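Local coordinates for NYN domain-containing protein (Vibrio parahaemolyticus, PDB 2QIP) that is of unknown function but carries an NYN domain of the PIN clan and may act as an RNA nuclease, at residues 24-27 with 28-32; 31-35 with 36-40; 145-148 with 149-153. All coordinates share one frame; numbering follows the deposited sequence. Where two conformers were deposited one is given.

In the fold
Interactions 1 and 2 follow one another along the chain and share Ser31 and Asn32: the first closes helix 18-29 at its C-terminal end, the second opens helix 35-42. They touch where Cys25 packs on Phe33. Interaction 3 stands apart, its centre about 20 Å from that of interaction 1, and starts helix 147-152 between strands 135-140 and 155-158. All three are partly buried. The chemistry differs with place: two arginines and an asparagine near the surface in 24-32, a capping carboxylate with waters outside and aromatic rings inside in 31-40, and in 145-153 a serine cap and a glutamine-aspartate pair, with several polar groups also bonded to the second subunit.

Interaction 1: 24-27 with 28-32; sequences TCRE and AYRSN
Bends at chi2 (-42°) and chi3 fold the Arg26 side chain back toward the turn that follows its helix, and Arg30, bent at the same two torsions, brings its own guanidinium across it. The two side chains cross at about a right angle. Arg26 NE lies at the edge of the Arg30 guanidinium, 3.1 Å from Arg30 NH2, and the two planes are 64° apart. Both atoms are donors, so this is a close approach of like charges and not a bond; it is probably unfavourable in itself. One face of the Arg26 guanidinium rests over the backbone at Arg30 C and Ser31 N. At its far end Arg26 NH2 donates to Asn32 OD1 over 3.2 Å, reaching the amide from above its carbonyl plane; these two contacts may help to hold the group in place.

Underneath, the helix runs out. Ala28 N still bonds to Thr24 O in a regular way, at 2.9 Å, and Tyr29 N to Cys25 O at 3.0 Å. Arg30 N reaches Arg26 O at the same length but less straight, with an N-H...O angle of 132°; the helix is already opening at Tyr29, and Arg30 then takes positive phi. Ser31 OG donates back to Tyr29 O, bracing the turn just past the helix. On the inner side Cys25 CB meets Ser31 O at 3.3 Å, and Tyr29 CB packs against Cys25 O. The Tyr29 hydroxyl bonds to the backbone of Ile159, while Asn32 pairs through its backbone with Leu165, tying the turn to the C-terminal part of the chain. The arrangement is that of a helix C-terminus ended by a residue with positive phi, here leading from helix 18-29 of the NYN domain through a short loop to helix 35-42.

Interaction 2: 31-35 with 36-40; sequences SNFDY and NQFWY
Phe33 comes first, its ring tip against the next helix: CZ lies 3.5 Å from Phe38 CB. The two rings meet obliquely, centroids 5.7 Å apart. Phe33 also lies against Tyr35, with CD2 over the centre of one face of that ring.

Asp34 is the N-cap of helix 35-42. With CG anti to the backbone N (chi1 -174°), its carboxylate swings over the first turn, where OD1 accepts from Gln37 N at 3.1 Å; the donor arrives from well above the carboxylate plane. Asp34 CG also packs on Gln37 CB. Two waters extend the cap: one donates to Asp34 OD2 and to Gln37 OE1, the other donates to Asp34 OD1 at 2.7 Å and accepts from Asn36 ND2. The main chain of Asp34 joins in, its O taking Phe38 N at 3.0 Å, the bond nearly straight (N-H...O 170°).

Tyr35 O receives Trp39 N, while its side chain packs on Val16, Val18 and Val21. Phe38 meets Tyr139 edge-to-face.

The chemistry is two-sided: aromatic carbon seats the helix against the sheet, and a hydrated carboxylate, probably stabilised as an anion by the helix dipole, holds its first turn.

Interaction 3: 145-148 with 149-153; sequences TSQT and LIDCA
Gln147 reaches across one helical turn to Asp151, and its chain is the one to follow. From CB, CG, anti to the backbone N (chi1 -169°), leads toward the next turn and passes 3.7 Å from Asp151 OD2. The bend at chi2 (63°) then turns CD across the helix direction. Of the terminal amide, OE1 lies 3.9 Å from Ile150 CD1 and bonds to Arg86 of the second subunit, while NE2 lies beside Ile150 CG2 and donates to Asp151 OD1 at 2.9 Å. The carboxylate oxygen sits close to the amide plane, but is itself met from above its own plane; the two planes are 55° apart.

Just upstream, Ser146 is the N-cap: its OG accepts weakly from Thr148 N and Leu149 N and also bonds to Gln84 O of the second subunit. Thr145 CG2 packs on Ile150 CG1 at 3.6 Å, next to Phe156 of strand 155-158. The main chain adds Ile150 N to Ser146 O, 3.1 Å, and Asp151 N to Gln147 O.

With one amide serving both Asp151 and Arg86 of the second subunit, its rotation is probably fixed by partners on both its O and its N, so this helix start is linked to subunit association as well as to its own capping.

Interaction 1: 24-27 with 28-32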
ATOM      1  N   THR A  24       0.234  -3.490  18.637  1.00 16.86           N
ATOM      2  CA  THR A  24       1.383  -4.314  19.003  1.00 15.91           C
ATOM      3  C   THR A  24       1.886  -4.002  20.407  1.00 16.25           C
ATOM      4  O   THR A  24       2.284  -4.921  21.125  1.00 16.26           O
ATOM      5  CB  THR A  24       2.556  -4.223  17.970  1.00 15.33           C
ATOM      6  OG1 THR A  24       2.973  -2.850  17.840  1.00 15.03           O
ATOM      7  CG2 THR A  24       2.119  -4.778  16.627  1.00 15.40           C
ATOM      8  N   CYS A  25       1.866  -2.731  20.814  1.00 16.33           N
ATOM      9  CA  CYS A  25       2.262  -2.406  22.186  1.00 16.52           C
ATOM     10  C   CYS A  25       1.251  -2.946  23.200  1.00 17.19           C
ATOM     11  O   CYS A  25       1.648  -3.419  24.260  1.00 18.33           O
ATOM     12  CB  CYS A  25       2.472  -0.905  22.377  1.00 15.99           C
ATOM     13  SG  CYS A  25       4.018  -0.295  21.655  1.00 16.12           S
ATOM     14  N   ARG A  26      -0.037  -2.887  22.868  1.00 17.96           N
ATOM     15  CA  ARG A  26      -1.069  -3.477  23.747  1.00 19.04           C
ATOM     16  C   ARG A  26      -0.892  -4.995  23.877  1.00 19.60           C
ATOM     17  O   ARG A  26      -0.974  -5.547  24.988  1.00 19.83           O
ATOM     18  CB  ARG A  26      -2.479  -3.138  23.256  1.00 19.43           C
ATOM     19  CG  ARG A  26      -2.918  -1.663  23.330  1.00 23.67           C
ATOM     20  CD  ARG A  26      -2.525  -0.918  24.608  1.00 26.66           C
ATOM     21  NE  ARG A  26      -3.139  -1.476  25.807  1.00 27.07           N
ATOM     22  CZ  ARG A  26      -2.952  -1.010  27.040  1.00 31.24           C
ATOM     23  NH1 ARG A  26      -3.559  -1.607  28.062  1.00 31.20           N
ATOM     24  NH2 ARG A  26      -2.168   0.045  27.258  1.00 30.56           N
ATOM     25  N   GLU A  27      -0.663  -5.672  22.760  1.00 20.49           N
ATOM     26  CA  GLU A  27      -0.551  -7.135  22.770  0.50 21.17           C
ATOM     27  C   GLU A  27       0.713  -7.620  23.475  1.00 21.26           C
ATOM     28  O   GLU A  27       0.664  -8.565  24.285  1.00 21.60           O
ATOM     29  CB  GLU A  27      -0.627  -7.707  21.348  0.50 21.28           C
ATOM     30  CG  GLU A  27      -0.471  -9.228  21.267  0.50 23.00           C
ATOM     31  CD  GLU A  27      -0.622  -9.776  19.853  0.50 22.31           C
ATOM     32  OE1 GLU A  27      -1.115  -9.044  18.965  0.50 23.90           O
ATOM     33  OE2 GLU A  27      -0.255 -10.954  19.634  0.50 24.75           O
ATOM     34  N   ALA A  28       1.844  -6.987  23.184  1.00 20.00           N
ATOM     35  CA  ALA A  28       3.113  -7.438  23.760  1.00 20.21           C
ATOM     36  C   ALA A  28       3.348  -6.993  25.196  1.00 20.64           C
ATOM     37  O   ALA A  28       3.959  -7.720  25.974  1.00 21.70           O
ATOM     38  CB  ALA A  28       4.260  -6.966  22.895  1.00 19.19           C
ATOM     39  N   TYR A  29       2.900  -5.781  25.524  1.00 20.43           N
ATOM     40  CA  TYR A  29       3.294  -5.121  26.758  1.00 21.32           C
ATOM     41  C   TYR A  29       2.130  -4.600  27.612  1.00 22.27           C
ATOM     42  O   TYR A  29       2.365  -4.104  28.713  1.00 23.57           O
ATOM     43  CB  TYR A  29       4.217  -3.943  26.439  1.00 20.62           C
ATOM     44  CG  TYR A  29       5.379  -4.254  25.535  1.00 19.96           C
ATOM     45  CD1 TYR A  29       6.310  -5.249  25.850  1.00 21.23           C
ATOM     46  CD2 TYR A  29       5.585  -3.502  24.363  1.00 18.25           C
ATOM     47  CE1 TYR A  29       7.407  -5.508  25.014  1.00 20.19           C
ATOM     48  CE2 TYR A  29       6.657  -3.756  23.530  1.00 19.28           C
ATOM     49  CZ  TYR A  29       7.570  -4.749  23.854  1.00 19.36           C
ATOM     50  OH  TYR A  29       8.641  -4.991  23.022  1.00 20.12           O
ATOM     51  N   ARG A  30       0.906  -4.668  27.093  1.00 23.66           N
ATOM     52  CA  ARG A  30      -0.256  -3.953  27.680  1.00 25.11           C
ATOM     53  C   ARG A  30       0.109  -2.536  28.169  1.00 25.57           C
ATOM     54  O   ARG A  30      -0.263  -2.100  29.268  1.00 26.09           O
ATOM     55  CB  ARG A  30      -0.973  -4.803  28.753  1.00 26.01           C
ATOM     56  CG  ARG A  30      -1.712  -6.002  28.138  1.00 29.43           C
ATOM     57  CD  ARG A  30      -3.250  -5.871  28.083  1.00 33.80           C
ATOM     58  NE  ARG A  30      -3.785  -4.730  27.329  1.00 40.30           N
ATOM     59  CZ  ARG A  30      -5.003  -4.693  26.779  1.00 31.82           C
ATOM     60  NH1 ARG A  30      -5.825  -5.733  26.876  1.00 44.72           N
ATOM     61  NH2 ARG A  30      -5.403  -3.621  26.109  1.00 44.24           N
ATOM     62  N   SER A  31       0.843  -1.825  27.310  1.00 25.47           N
ATOM     63  CA  SER A  31       1.334  -0.483  27.592  1.00 25.53           C
ATOM     64  C   SER A  31       1.184   0.341  26.328  1.00 24.37           C
ATOM     65  O   SER A  31       0.931  -0.209  25.254  1.00 24.82           O
ATOM     66  CB  SER A  31       2.818  -0.516  27.946  1.00 26.66           C
ATOM     67  OG  SER A  31       3.060  -1.307  29.088  1.00 28.40           O
ATOM     68  N   ASN A  32       1.323   1.655  26.477  1.00 22.80           N
ATOM     69  CA  ASN A  32       1.253   2.567  25.341  1.00 21.45           C
ATOM     70  C   ASN A  32       2.640   3.099  24.976  1.00 19.58           C
ATOM     71  O   ASN A  32       3.536   3.209  25.823  1.00 19.49           O
ATOM     72  CB  ASN A  32       0.298   3.745  25.613  1.00 22.19           C
ATOM     73  CG  ASN A  32      -1.187   3.351  25.573  1.00 24.81           C
ATOM     74  OD1 ASN A  32      -1.571   2.289  25.060  1.00 27.85           O
ATOM     75  ND2 ASN A  32      -2.026   4.227  26.110  1.00 26.28           N
TER

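Interaction 2: 31-35 with 36-40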
ATOM      1  N   SER A  31       0.843  -1.825  27.310  1.00 25.47           N
ATOM      2  CA  SER A  31       1.334  -0.483  27.592  1.00 25.53           C
ATOM      3  C   SER A  31       1.184   0.341  26.328  1.00 24.37           C
ATOM      4  O   SER A  31       0.931  -0.209  25.254  1.00 24.82           O
ATOM      5  CB  SER A  31       2.818  -0.516  27.946  1.00 26.66           C
ATOM      6  OG  SER A  31       3.060  -1.307  29.088  1.00 28.40           O
ATOM      7  N   ASN A  32       1.323   1.655  26.477  1.00 22.80           N
ATOM      8  CA  ASN A  32       1.253   2.567  25.341  1.00 21.45           C
ATOM      9  C   ASN A  32       2.640   3.099  24.976  1.00 19.58           C
ATOM     10  O   ASN A  32       3.536   3.209  25.823  1.00 19.49           O
ATOM     11  CB  ASN A  32       0.298   3.745  25.613  1.00 22.19           C
ATOM     12  CG  ASN A  32      -1.187   3.351  25.573  1.00 24.81           C
ATOM     13  OD1 ASN A  32      -1.571   2.289  25.060  1.00 27.85           O
ATOM     14  ND2 ASN A  32      -2.026   4.227  26.110  1.00 26.28           N
ATOM     15  N   PHE A  33       2.794   3.412  23.696  1.00 17.63           N
ATOM     16  CA  PHE A  33       4.042   3.973  23.165  1.00 15.51           C
ATOM     17  C   PHE A  33       4.272   5.391  23.661  1.00 15.22           C
ATOM     18  O   PHE A  33       3.339   6.213  23.682  1.00 15.59           O
ATOM     19  CB  PHE A  33       3.910   3.980  21.646  1.00 14.91           C
ATOM     20  CG  PHE A  33       5.168   4.269  20.888  1.00 14.05           C
ATOM     21  CD1 PHE A  33       6.249   3.385  20.888  1.00 13.09           C
ATOM     22  CD2 PHE A  33       5.226   5.397  20.088  1.00 14.22           C
ATOM     23  CE1 PHE A  33       7.397   3.646  20.110  1.00 13.09           C
ATOM     24  CE2 PHE A  33       6.361   5.667  19.312  1.00 13.72           C
ATOM     25  CZ  PHE A  33       7.440   4.777  19.328  1.00 13.09           C
ATOM     26  N   ASP A  34       5.516   5.679  24.047  1.00 14.08           N
ATOM     27  CA  ASP A  34       5.897   7.020  24.485  1.00 13.81           C
ATOM     28  C   ASP A  34       6.374   7.839  23.285  1.00 13.33           C
ATOM     29  O   ASP A  34       7.543   7.783  22.891  1.00 13.81           O
ATOM     30  CB  ASP A  34       6.982   6.945  25.564  1.00 13.99           C
ATOM     31  CG  ASP A  34       7.317   8.294  26.157  1.00 15.20           C
ATOM     32  OD1 ASP A  34       6.923   9.336  25.559  1.00 15.38           O
ATOM     33  OD2 ASP A  34       7.975   8.308  27.235  1.00 16.67           O
ATOM     34  N   TYR A  35       5.457   8.607  22.709  1.00 13.45           N
ATOM     35  CA  TYR A  35       5.790   9.363  21.514  1.00 13.13           C
ATOM     36  C   TYR A  35       6.791  10.484  21.782  1.00 13.32           C
ATOM     37  O   TYR A  35       7.556  10.859  20.882  1.00 13.13           O
ATOM     38  CB  TYR A  35       4.527   9.931  20.874  1.00 13.81           C
ATOM     39  CG  TYR A  35       3.752   8.906  20.095  1.00 14.39           C
ATOM     40  CD1 TYR A  35       4.008   8.714  18.740  1.00 14.77           C
ATOM     41  CD2 TYR A  35       2.757   8.139  20.701  1.00 13.50           C
ATOM     42  CE1 TYR A  35       3.285   7.764  17.999  1.00 15.40           C
ATOM     43  CE2 TYR A  35       2.039   7.187  19.977  1.00 14.94           C
ATOM     44  CZ  TYR A  35       2.314   7.015  18.626  1.00 15.49           C
ATOM     45  OH  TYR A  35       1.614   6.091  17.895  1.00 17.99           O
ATOM     46  N   ASN A  36       6.798  11.032  22.999  1.00 12.87           N
ATOM     47  CA  ASN A  36       7.808  12.039  23.322  1.00 12.59           C
ATOM     48  C   ASN A  36       9.219  11.446  23.369  1.00 12.80           C
ATOM     49  O   ASN A  36      10.161  12.047  22.863  1.00 12.92           O
ATOM     50  CB  ASN A  36       7.504  12.708  24.654  1.00 13.36           C
ATOM     51  CG  ASN A  36       6.485  13.809  24.536  1.00 15.65           C
ATOM     52  OD1 ASN A  36       6.719  14.818  23.882  1.00 19.17           O
ATOM     53  ND2 ASN A  36       5.352  13.627  25.206  1.00 18.53           N
ATOM     54  N   GLN A  37       9.356  10.265  23.961  1.00 11.95           N
ATOM     55  CA  GLN A  37      10.662   9.598  24.011  1.00 12.15           C
ATOM     56  C   GLN A  37      11.110   9.232  22.601  1.00 11.96           C
ATOM     57  O   GLN A  37      12.272   9.416  22.252  1.00 12.77           O
ATOM     58  CB  GLN A  37      10.597   8.330  24.887  1.00 12.48           C
ATOM     59  CG  GLN A  37      11.974   7.758  25.267  1.00 13.29           C
ATOM     60  CD  GLN A  37      12.738   8.694  26.196  1.00 12.80           C
ATOM     61  OE1 GLN A  37      12.164   9.642  26.758  1.00 14.43           O
ATOM     62  NE2 GLN A  37      14.024   8.425  26.385  1.00 14.07           N
ATOM     63  N   PHE A  38      10.186   8.675  21.818  1.00 12.11           N
ATOM     64  CA  PHE A  38      10.521   8.345  20.441  1.00 12.07           C
ATOM     65  C   PHE A  38      10.999   9.588  19.676  1.00 11.85           C
ATOM     66  O   PHE A  38      12.027   9.540  19.005  1.00 12.08           O
ATOM     67  CB  PHE A  38       9.342   7.682  19.711  1.00 12.55           C
ATOM     68  CG  PHE A  38       9.555   7.615  18.223  1.00 11.83           C
ATOM     69  CD1 PHE A  38      10.400   6.651  17.681  1.00 12.39           C
ATOM     70  CD2 PHE A  38       8.944   8.533  17.387  1.00 13.34           C
ATOM     71  CE1 PHE A  38      10.641   6.601  16.319  1.00 12.31           C
ATOM     72  CE2 PHE A  38       9.194   8.507  16.011  1.00 12.64           C
ATOM     73  CZ  PHE A  38      10.047   7.540  15.484  1.00 13.39           C
ATOM     74  N   TRP A  39      10.238  10.690  19.729  1.00 12.00           N
ATOM     75  CA  TRP A  39      10.657  11.905  18.994  1.00 12.27           C
ATOM     76  C   TRP A  39      12.031  12.355  19.455  1.00 12.60           C
ATOM     77  O   TRP A  39      12.926  12.667  18.643  1.00 13.28           O
ATOM     78  CB  TRP A  39       9.643  13.035  19.205  1.00 13.45           C
ATOM     79  CG  TRP A  39       9.958  14.245  18.412  1.00 13.75           C
ATOM     80  CD1 TRP A  39      10.843  15.240  18.740  1.00 15.52           C
ATOM     81  CD2 TRP A  39       9.412  14.600  17.137  1.00 13.06           C
ATOM     82  NE1 TRP A  39      10.887  16.181  17.741  1.00 16.47           N
ATOM     83  CE2 TRP A  39      10.013  15.817  16.749  1.00 15.03           C
ATOM     84  CE3 TRP A  39       8.467  14.008  16.286  1.00 13.37           C
ATOM     85  CZ2 TRP A  39       9.699  16.449  15.543  1.00 15.13           C
ATOM     86  CZ3 TRP A  39       8.160  14.642  15.090  1.00 15.25           C
ATOM     87  CH2 TRP A  39       8.774  15.849  14.734  1.00 15.64           C
ATOM     88  N   TYR A  40      12.196  12.405  20.775  1.00 12.67           N
ATOM     89  CA  TYR A  40      13.458  12.828  21.354  1.00 13.18           C
ATOM     90  C   TYR A  40      14.647  12.030  20.798  1.00 12.74           C
ATOM     91  O   TYR A  40      15.637  12.610  20.362  1.00 14.08           O
ATOM     92  CB  TYR A  40      13.361  12.693  22.884  1.00 13.33           C
ATOM     93  CG  TYR A  40      14.673  12.598  23.647  1.00 13.80           C
ATOM     94  CD1 TYR A  40      15.686  13.549  23.500  1.00 15.69           C
ATOM     95  CD2 TYR A  40      14.870  11.553  24.552  1.00 15.05           C
ATOM     96  CE1 TYR A  40      16.882  13.443  24.216  1.00 16.21           C
ATOM     97  CE2 TYR A  40      16.041  11.452  25.282  1.00 16.01           C
ATOM     98  CZ  TYR A  40      17.046  12.382  25.092  1.00 15.25           C
ATOM     99  OH  TYR A  40      18.205  12.273  25.822  1.00 17.21           O
TER
HETATM  100  O   HOH W   1       9.661  10.156  27.991  1.00 22.16           O
HETATM  101  O   HOH W   2       5.795  11.212  27.141  1.00 26.86           O

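Interaction 3: 145-148 with 149-153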
ATOM      1  N   THR A 145       7.012  -8.065  14.985  1.00 15.15           N
ATOM      2  CA  THR A 145       7.538  -7.486  13.745  1.00 15.12           C
ATOM      3  C   THR A 145       8.041  -8.572  12.814  1.00 14.94           C
ATOM      4  O   THR A 145       8.747  -9.502  13.231  1.00 15.03           O
ATOM      5  CB  THR A 145       8.682  -6.501  14.034  1.00 14.61           C
ATOM      6  OG1 THR A 145       8.154  -5.397  14.775  1.00 14.08           O
ATOM      7  CG2 THR A 145       9.308  -5.948  12.754  1.00 15.32           C
ATOM      8  N   SER A 146       7.678  -8.452  11.542  1.00 13.98           N
ATOM      9  CA  SER A 146       8.126  -9.405  10.540  1.00 13.77           C
ATOM     10  C   SER A 146       9.631  -9.473  10.444  1.00 13.75           C
ATOM     11  O   SER A 146      10.267  -8.428  10.287  1.00 13.48           O
ATOM     12  CB  SER A 146       7.596  -8.944   9.197  1.00 14.14           C
ATOM     13  OG  SER A 146       8.143  -9.709   8.151  1.00 16.27           O
ATOM     14  N   GLN A 147      10.205 -10.680  10.447  1.00 13.54           N
ATOM     15  CA  GLN A 147      11.656 -10.819  10.295  1.00 13.53           C
ATOM     16  C   GLN A 147      12.124 -10.321   8.922  1.00 13.30           C
ATOM     17  O   GLN A 147      13.250  -9.816   8.774  1.00 14.13           O
ATOM     18  CB  GLN A 147      12.143 -12.270  10.538  1.00 14.35           C
ATOM     19  CG  GLN A 147      13.651 -12.371  10.657  1.00 17.11           C
ATOM     20  CD  GLN A 147      14.203 -11.590  11.849  1.00 18.12           C
ATOM     21  OE1 GLN A 147      13.641 -11.636  12.948  1.00 20.64           O
ATOM     22  NE2 GLN A 147      15.298 -10.869  11.634  1.00 18.54           N
ATOM     23  N   THR A 148      11.253 -10.448   7.920  1.00 13.24           N
ATOM     24  CA  THR A 148      11.602 -10.000   6.571  1.00 13.00           C
ATOM     25  C   THR A 148      11.783  -8.489   6.563  1.00 13.07           C
ATOM     26  O   THR A 148      12.708  -7.983   5.940  1.00 13.54           O
ATOM     27  CB  THR A 148      10.496 -10.420   5.591  1.00 13.32           C
ATOM     28  OG1 THR A 148      10.306 -11.849   5.694  1.00 15.33           O
ATOM     29  CG2 THR A 148      10.819 -10.040   4.166  1.00 14.48           C
ATOM     30  N   LEU A 149      10.902  -7.780   7.271  1.00 12.88           N
ATOM     31  CA  LEU A 149      11.019  -6.329   7.382  1.00 12.98           C
ATOM     32  C   LEU A 149      12.288  -5.923   8.133  1.00 13.47           C
ATOM     33  O   LEU A 149      13.007  -5.015   7.695  1.00 13.53           O
ATOM     34  CB  LEU A 149       9.779  -5.761   8.088  1.00 12.81           C
ATOM     35  CG  LEU A 149       9.720  -4.237   8.287  1.00 12.65           C
ATOM     36  CD1 LEU A 149       9.726  -3.539   6.956  1.00 12.93           C
ATOM     37  CD2 LEU A 149       8.475  -3.836   9.060  1.00 13.10           C
ATOM     38  N   ILE A 150      12.584  -6.616   9.236  1.00 13.69           N
ATOM     39  CA  ILE A 150      13.806  -6.346  10.010  1.00 14.60           C
ATOM     40  C   ILE A 150      15.039  -6.529   9.130  1.00 14.35           C
ATOM     41  O   ILE A 150      15.935  -5.683   9.121  1.00 15.01           O
ATOM     42  CB  ILE A 150      13.881  -7.273  11.260  1.00 14.23           C
ATOM     43  CG1 ILE A 150      12.785  -6.887  12.262  1.00 14.59           C
ATOM     44  CG2 ILE A 150      15.259  -7.183  11.933  1.00 14.93           C
ATOM     45  CD1 ILE A 150      12.629  -7.867  13.413  1.00 16.20           C
ATOM     46  N   ASP A 151      15.057  -7.601   8.341  1.00 14.45           N
ATOM     47  CA  ASP A 151      16.229  -7.916   7.518  1.00 15.69           C
ATOM     48  C   ASP A 151      16.368  -6.966   6.327  1.00 15.41           C
ATOM     49  O   ASP A 151      17.478  -6.701   5.876  1.00 16.42           O
ATOM     50  CB  ASP A 151      16.130  -9.360   7.027  1.00 16.87           C
ATOM     51  CG  ASP A 151      16.341 -10.379   8.158  1.00 19.67           C
ATOM     52  OD1 ASP A 151      16.784  -9.987   9.261  1.00 20.91           O
ATOM     53  OD2 ASP A 151      16.056 -11.567   7.941  1.00 24.31           O
ATOM     54  N   CYS A 152      15.238  -6.466   5.807  1.00 14.51           N
ATOM     55  CA  CYS A 152      15.264  -5.523   4.677  1.00 15.30           C
ATOM     56  C   CYS A 152      15.811  -4.158   5.122  1.00 13.83           C
ATOM     57  O   CYS A 152      16.512  -3.497   4.360  1.00 14.48           O
ATOM     58  CB  CYS A 152      13.851  -5.325   4.088  1.00 17.13           C
ATOM     59  SG  CYS A 152      13.285  -6.682   3.084  1.00 22.36           S
ATOM     60  N   ALA A 153      15.414  -3.708   6.315  1.00 13.87           N
ATOM     61  CA  ALA A 153      15.795  -2.392   6.812  1.00 13.23           C
ATOM     62  C   ALA A 153      17.305  -2.271   6.938  1.00 13.28           C
ATOM     63  O   ALA A 153      17.993  -3.261   7.222  1.00 14.14           O
ATOM     64  CB  ALA A 153      15.154  -2.166   8.183  1.00 13.53           C
TER